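Local structure of beta-L-arabinobiosidase (5MQR) at residues 412-417 with 607-612; 463-468 with 565-570. The protein hydrolyses glycosidic bonds of plant pectin as a beta-L-arabinobiosidase, and may also have exo-alpha-sialidase activity. One frame throughout, in Å; residues are numbered along the deposited sequence.

Contact 1 of 2, residues 412-417 with 607-612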
loop_
_atom_site.group_PDB
_atom_site.type_symbol
_atom_site.label_atom_id
_atom_site.label_comp_id
_atom_site.label_asym_id
_atom_site.label_seq_id
_atom_site.Cartn_x
_atom_site.Cartn_y
_atom_site.Cartn_z
ATOM N N SER A 412 5.323 3.010 3.859
ATOM C CA SER A 412 4.399 2.512 4.866
ATOM C C SER A 412 5.038 2.407 6.260
ATOM O O SER A 412 4.349 2.130 7.240
ATOM C CB SER A 412 3.842 1.156 4.435
ATOM O OG SER A 412 4.795 0.131 4.540
ATOM N N ALA A 413 6.347 2.618 6.330
ATOM C CA ALA A 413 7.076 2.607 7.564
ATOM C C ALA A 413 8.195 3.642 7.541
ATOM O O ALA A 413 8.771 3.935 6.495
ATOM C CB ALA A 413 7.677 1.240 7.787
ATOM N N HIS A 414 8.505 4.136 8.734
ATOM C CA HIS A 414 9.642 4.994 8.968
ATOM C C HIS A 414 10.948 4.248 8.760
ATOM O O HIS A 414 10.999 3.020 8.759
ATOM C CB HIS A 414 9.590 5.590 10.379
ATOM C CG HIS A 414 8.687 6.771 10.464
ATOM N ND1 HIS A 414 9.102 8.041 10.126
ATOM C CD2 HIS A 414 7.366 6.867 10.747
ATOM C CE1 HIS A 414 8.084 8.875 10.228
ATOM N NE2 HIS A 414 7.019 8.184 10.594
ATOM N N ALA A 415 12.001 5.032 8.600
ATOM C CA ALA A 415 13.328 4.532 8.362
ATOM C C ALA A 415 13.918 3.990 9.652
ATOM O O ALA A 415 13.782 4.578 10.725
ATOM C CB ALA A 415 14.220 5.646 7.821
ATOM N N ASP A 416 14.595 2.861 9.515
ATOM C CA ASP A 416 15.471 2.360 10.550
ATOM C C ASP A 416 16.453 1.433 9.840
ATOM O O ASP A 416 16.276 0.225 9.825
ATOM C CB ASP A 416 14.656 1.656 11.658
ATOM C CG ASP A 416 15.511 1.250 12.828
ATOM O OD1 ASP A 416 16.675 1.705 12.948
ATOM O OD2 ASP A 416 15.013 0.461 13.639
ATOM N N ASP A 417 17.477 2.034 9.244
ATOM C CA ASP A 417 18.238 1.430 8.179
ATOM C C ASP A 417 19.649 1.196 8.655
ATOM O O ASP A 417 20.314 2.108 9.148
ATOM C CB ASP A 417 18.271 2.345 6.952
ATOM C CG ASP A 417 16.871 2.699 6.417
ATOM O OD1 ASP A 417 15.833 2.138 6.840
ATOM O OD2 ASP A 417 16.825 3.587 5.543
ATOM N N VAL A 607 20.299 5.400 9.532
ATOM C CA VAL A 607 19.330 6.422 9.264
ATOM C C VAL A 607 18.036 5.966 9.939
ATOM O O VAL A 607 17.524 4.902 9.600
ATOM C CB VAL A 607 19.123 6.593 7.751
ATOM C CG1 VAL A 607 18.050 7.631 7.486
ATOM C CG2 VAL A 607 20.431 6.971 7.076
ATOM N N LYS A 608 17.539 6.759 10.896
ATOM C CA LYS A 608 16.238 6.546 11.557
ATOM C C LYS A 608 15.321 7.755 11.438
ATOM O O LYS A 608 15.746 8.894 11.622
ATOM C CB LYS A 608 16.387 6.300 13.059
ATOM C CG LYS A 608 17.292 5.161 13.458
ATOM C CD LYS A 608 17.352 5.089 14.990
ATOM C CE LYS A 608 18.625 4.416 15.505
ATOM N NZ LYS A 608 18.595 2.937 15.273
ATOM N N THR A 609 14.043 7.488 11.208
ATOM C CA THR A 609 13.029 8.504 11.345
ATOM C C THR A 609 11.931 8.001 12.281
ATOM O O THR A 609 11.741 6.789 12.472
ATOM C CB THR A 609 12.475 8.990 9.985
ATOM O OG1 THR A 609 11.671 7.981 9.371
ATOM C CG2 THR A 609 13.617 9.372 9.038
ATOM N N SER A 610 11.240 8.961 12.894
ATOM C CA SER A 610 10.044 8.667 13.688
ATOM C C SER A 610 9.177 9.904 13.756
ATOM O O SER A 610 9.638 11.036 13.490
ATOM C CB SER A 610 10.422 8.213 15.101
ATOM O OG SER A 610 11.087 9.252 15.775
ATOM N N SER A 611 7.922 9.667 14.111
ATOM C CA SER A 611 6.944 10.705 14.283
ATOM C C SER A 611 6.121 10.489 15.547
ATOM O O SER A 611 5.723 9.364 15.848
ATOM C CB SER A 611 5.992 10.735 13.085
ATOM O OG SER A 611 5.061 11.802 13.257
ATOM N N THR A 612 5.855 11.583 16.254
ATOM C CA THR A 612 4.914 11.587 17.382
ATOM C C THR A 612 3.483 11.981 16.957
ATOM O O THR A 612 2.652 12.225 17.827
ATOM C CB THR A 612 5.398 12.514 18.524
ATOM O OG1 THR A 612 5.694 13.806 17.990
ATOM C CG2 THR A 612 6.651 11.926 19.213
#

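Contact 2 of 2, residues 463-468 with 565-570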
loop_
_atom_site.group_PDB
_atom_site.type_symbol
_atom_site.label_atom_id
_atom_site.label_comp_id
_atom_site.label_asym_id
_atom_site.label_seq_id
_atom_site.Cartn_x
_atom_site.Cartn_y
_atom_site.Cartn_z
ATOM N N ARG A 463 15.407 9.394 1.003
ATOM C CA ARG A 463 14.652 8.418 1.804
ATOM C C ARG A 463 13.213 8.909 1.942
ATOM O O ARG A 463 12.941 9.891 2.645
ATOM C CB ARG A 463 15.297 8.209 3.185
ATOM C CG ARG A 463 14.655 7.147 4.046
ATOM C CD ARG A 463 14.683 5.785 3.389
ATOM N NE ARG A 463 14.473 4.642 4.283
ATOM C CZ ARG A 463 13.295 4.090 4.589
ATOM N NH1 ARG A 463 12.145 4.581 4.131
ATOM N NH2 ARG A 463 13.263 3.019 5.367
ATOM N N LYS A 464 12.301 8.253 1.236
ATOM C CA LYS A 464 10.888 8.535 1.411
ATOM C C LYS A 464 10.365 7.884 2.712
ATOM O O LYS A 464 10.685 6.742 3.014
ATOM C CB LYS A 464 10.106 8.054 0.200
ATOM C CG LYS A 464 8.762 8.724 0.072
ATOM C CD LYS A 464 8.244 8.681 -1.364
ATOM C CE LYS A 464 7.041 9.578 -1.454
ATOM N NZ LYS A 464 6.409 9.466 -2.781
ATOM N N ILE A 465 9.606 8.640 3.491
ATOM C CA ILE A 465 9.058 8.177 4.776
ATOM C C ILE A 465 7.578 8.545 4.837
ATOM O O ILE A 465 7.119 9.344 4.014
ATOM C CB ILE A 465 9.793 8.813 5.961
ATOM C CG1 ILE A 465 9.748 10.333 5.865
ATOM C CG2 ILE A 465 11.224 8.307 6.016
ATOM C CD1 ILE A 465 10.048 11.022 7.159
ATOM N N PRO A 466 6.824 7.977 5.807
ATOM C CA PRO A 466 5.429 8.403 5.975
ATOM C C PRO A 466 5.340 9.906 6.243
ATOM O O PRO A 466 6.094 10.431 7.062
ATOM C CB PRO A 466 4.940 7.605 7.202
ATOM C CG PRO A 466 5.886 6.471 7.331
ATOM C CD PRO A 466 7.217 6.977 6.816
ATOM N N ALA A 467 4.445 10.559 5.510
ATOM C CA ALA A 467 4.201 11.989 5.607
ATOM C C ALA A 467 3.941 12.350 7.060
ATOM O O ALA A 467 3.034 11.779 7.670
ATOM C CB ALA A 467 2.997 12.361 4.736
ATOM N N SER A 468 4.743 13.261 7.610
ATOM C CA SER A 468 4.775 13.521 9.041
ATOM C C SER A 468 4.763 15.023 9.360
ATOM O O SER A 468 5.417 15.826 8.679
ATOM C CB SER A 468 6.022 12.865 9.659
ATOM O OG SER A 468 6.060 11.446 9.434
ATOM N N GLU A 565 7.791 14.363 3.875
ATOM C CA GLU A 565 7.788 12.976 3.411
ATOM C C GLU A 565 9.144 12.441 2.907
ATOM O O GLU A 565 9.237 11.248 2.600
ATOM C CB GLU A 565 6.746 12.796 2.304
ATOM C CG GLU A 565 6.909 13.745 1.121
ATOM C CD GLU A 565 6.460 13.129 -0.186
ATOM O OE1 GLU A 565 5.345 12.556 -0.188
ATOM O OE2 GLU A 565 7.198 13.253 -1.202
ATOM N N ARG A 566 10.155 13.303 2.784
ATOM C CA ARG A 566 11.450 12.916 2.229
ATOM C C ARG A 566 12.603 13.636 2.868
ATOM O O ARG A 566 12.508 14.832 3.135
ATOM C CB ARG A 566 11.518 13.235 0.752
ATOM C CG ARG A 566 10.906 12.177 -0.109
ATOM C CD ARG A 566 10.979 12.625 -1.539
ATOM N NE ARG A 566 9.978 13.633 -1.845
ATOM C CZ ARG A 566 9.986 14.413 -2.926
ATOM N NH1 ARG A 566 10.984 14.365 -3.809
ATOM N NH2 ARG A 566 8.982 15.252 -3.111
ATOM N N ILE A 567 13.691 12.890 3.059
ATOM C CA ILE A 567 14.990 13.446 3.383
ATOM C C ILE A 567 15.905 13.153 2.190
ATOM O O ILE A 567 15.966 12.024 1.724
ATOM C CB ILE A 567 15.574 12.873 4.703
ATOM C CG1 ILE A 567 14.588 13.066 5.862
ATOM C CG2 ILE A 567 16.861 13.583 5.089
ATOM C CD1 ILE A 567 13.749 11.845 6.098
ATOM N N VAL A 568 16.593 14.194 1.711
ATOM C CA VAL A 568 17.404 14.179 0.493
ATOM C C VAL A 568 18.835 14.538 0.879
ATOM O O VAL A 568 19.062 15.502 1.625
ATOM C CB VAL A 568 16.882 15.209 -0.549
ATOM C CG1 VAL A 568 17.817 15.330 -1.755
ATOM C CG2 VAL A 568 15.480 14.840 -1.020
ATOM N N PHE A 569 19.793 13.764 0.375
ATOM C CA PHE A 569 21.214 14.022 0.587
ATOM C C PHE A 569 21.793 14.195 -0.821
ATOM O O PHE A 569 21.709 13.263 -1.651
ATOM C CB PHE A 569 21.896 12.865 1.337
ATOM C CG PHE A 569 21.284 12.532 2.687
ATOM C CD1 PHE A 569 20.104 11.830 2.777
ATOM C CD2 PHE A 569 21.935 12.864 3.860
ATOM C CE1 PHE A 569 19.547 11.507 4.006
ATOM C CE2 PHE A 569 21.401 12.539 5.097
ATOM C CZ PHE A 569 20.210 11.851 5.177
ATOM N N ARG A 570 22.356 15.380 -1.103
ATOM C CA ARG A 570 22.799 15.739 -2.453
ATOM C C ARG A 570 24.174 16.411 -2.408
ATOM O O ARG A 570 24.363 17.366 -1.643
ATOM C CB ARG A 570 21.783 16.710 -3.063
ATOM C CG ARG A 570 22.057 17.098 -4.499
ATOM C CD ARG A 570 21.116 18.179 -5.012
ATOM N NE ARG A 570 20.778 19.150 -3.981
ATOM C CZ ARG A 570 19.599 19.269 -3.379
ATOM N NH1 ARG A 570 18.575 18.500 -3.709
ATOM N NH2 ARG A 570 19.444 20.182 -2.418
HETATM O O HOH W 1 4.121 11.452 -2.206
#

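Contact 1 of 2, residues 412-417 with 607-612
The imidazole of His-414 lies against the backbone of Ser-610 and Ser-611. Over one face stands Ser-610 CA, 3.9 Å from the ring centroid and 18° off the normal, a CH-pi contact, with Ser-611 N above the same face toward the rim. At the edge, in the ring plane, Thr-609 OG1 and His-414 ND1 share a hydrogen bond of 2.7 Å. The two side chains cross at about a right angle. Ala-415 N also donates to Thr-609 OG1, over 3.1 Å. With chi1 at 71°, Thr-609 sets OG1 between its own N and carbonyl carbon, turned to both partners.

A short antiparallel pairing follows, 416-417 lying beside strand 600-610, whose Lys-608 and Ser-610 also bond the backbone of strand 470-479. Thr-609 N reaches Ala-415 O at 3.0 Å, and Asp-417 N reaches Val-607 O at 2.9 Å. Asp-416 and Lys-608, a non-hydrogen-bonded pair, lie side by side. Lys-608 bends at its last torsion, and NZ meets Asp-416 OD1 on the syn side but well out of the carboxylate plane at 3.3 Å, a long salt bridge between two solvent-exposed residues. The Asp-417 carboxylate is engaged by Trp-431 and Arg-463.

Chemically, two bonds hold the rotation of the Thr-609 hydroxyl, and the edge bond with the CH-pi contact would limit how the imidazole can turn, where the loop leading into 416-417 packs against the end of strand 600-610.

Contact 2 of 2, residues 463-468 with 565-570
Within the sialidase-like CBM domain, strands 460-468 and 564-570 are antiparallel neighbours in a mixed sheet, and a classic beta bulge interrupts the second of them: Glu-565 and Arg-566 both face Leu-492 of strand 487-492. Arg-463 and Ile-567 form a hydrogen-bonded pair, Arg-463 N donating to Ile-567 O at 2.8 Å and Ile-567 N answering to Arg-463 O. Next comes Lys-464 opposite Arg-566, a non-hydrogen-bonded pair, and then Ile-465 N, which points almost straight at Glu-565 O (2.8 Å, 173° at the hydrogen).

The side chains divide by chemistry. Ile-465 and Ile-567 meet through their CD1 atoms at 3.9 Å. With chi1 at 56°, Ile-465 places CG1 over the carbonyl of Glu-565, CG1 lying 3.4 Å from that residue's O. On the polar side, Lys-464 runs extended alongside Glu-565, pointing the same way. Its NZ stays 4.2 Å from Glu-565 OE1, beyond a salt bridge, and the gap is spanned by a water that accepts from NZ and donates to OE1 at 2.6 Å. Glu-565 OE2 instead receives Arg-566 NE at 2.9 Å on its anti side, a bent salt bridge (134° at the hydrogen) between the two bulge residues. Ser-46 bonds both Lys-464 NZ and Glu-565 OE2, while the far end of Arg-566 pairs with Glu-462. With Pro-47 O and Ile-409 O also bonding NZ, the buried lysine is well solvated by the protein, which would favour its charged form.

Strand 564-570 is thus flanked in its sheet by 460-468 and 487-492. The isoleucines face Thr-609 of strand 600-610, which belongs to another sheet, whereas the charged cluster turns toward the loop holding Ser-46 and Pro-47.

In the fold
Contact 2 is nested along the chain inside the loop that contact 1 closes: 412-417 comes first, then 463-468 and 565-570, and finally 607-612. Their centres are about 10 Å apart, yet they lie in different sheets, the mixed one holding 460-468 and 564-570, and the antiparallel one in which 416-417 pairs with 600-610. The two layers touch directly. Asp-417 OD2 and Arg-463 NE form a salt bridge of 2.9 Å, and His-414 rests against Pro-466 and Ser-468. Strand 600-610 also follows 564-570 in sequence. Together the contacts knit both sheets into one beta-rich unit, with a bound buffer molecule near Asp-417 and Arg-463.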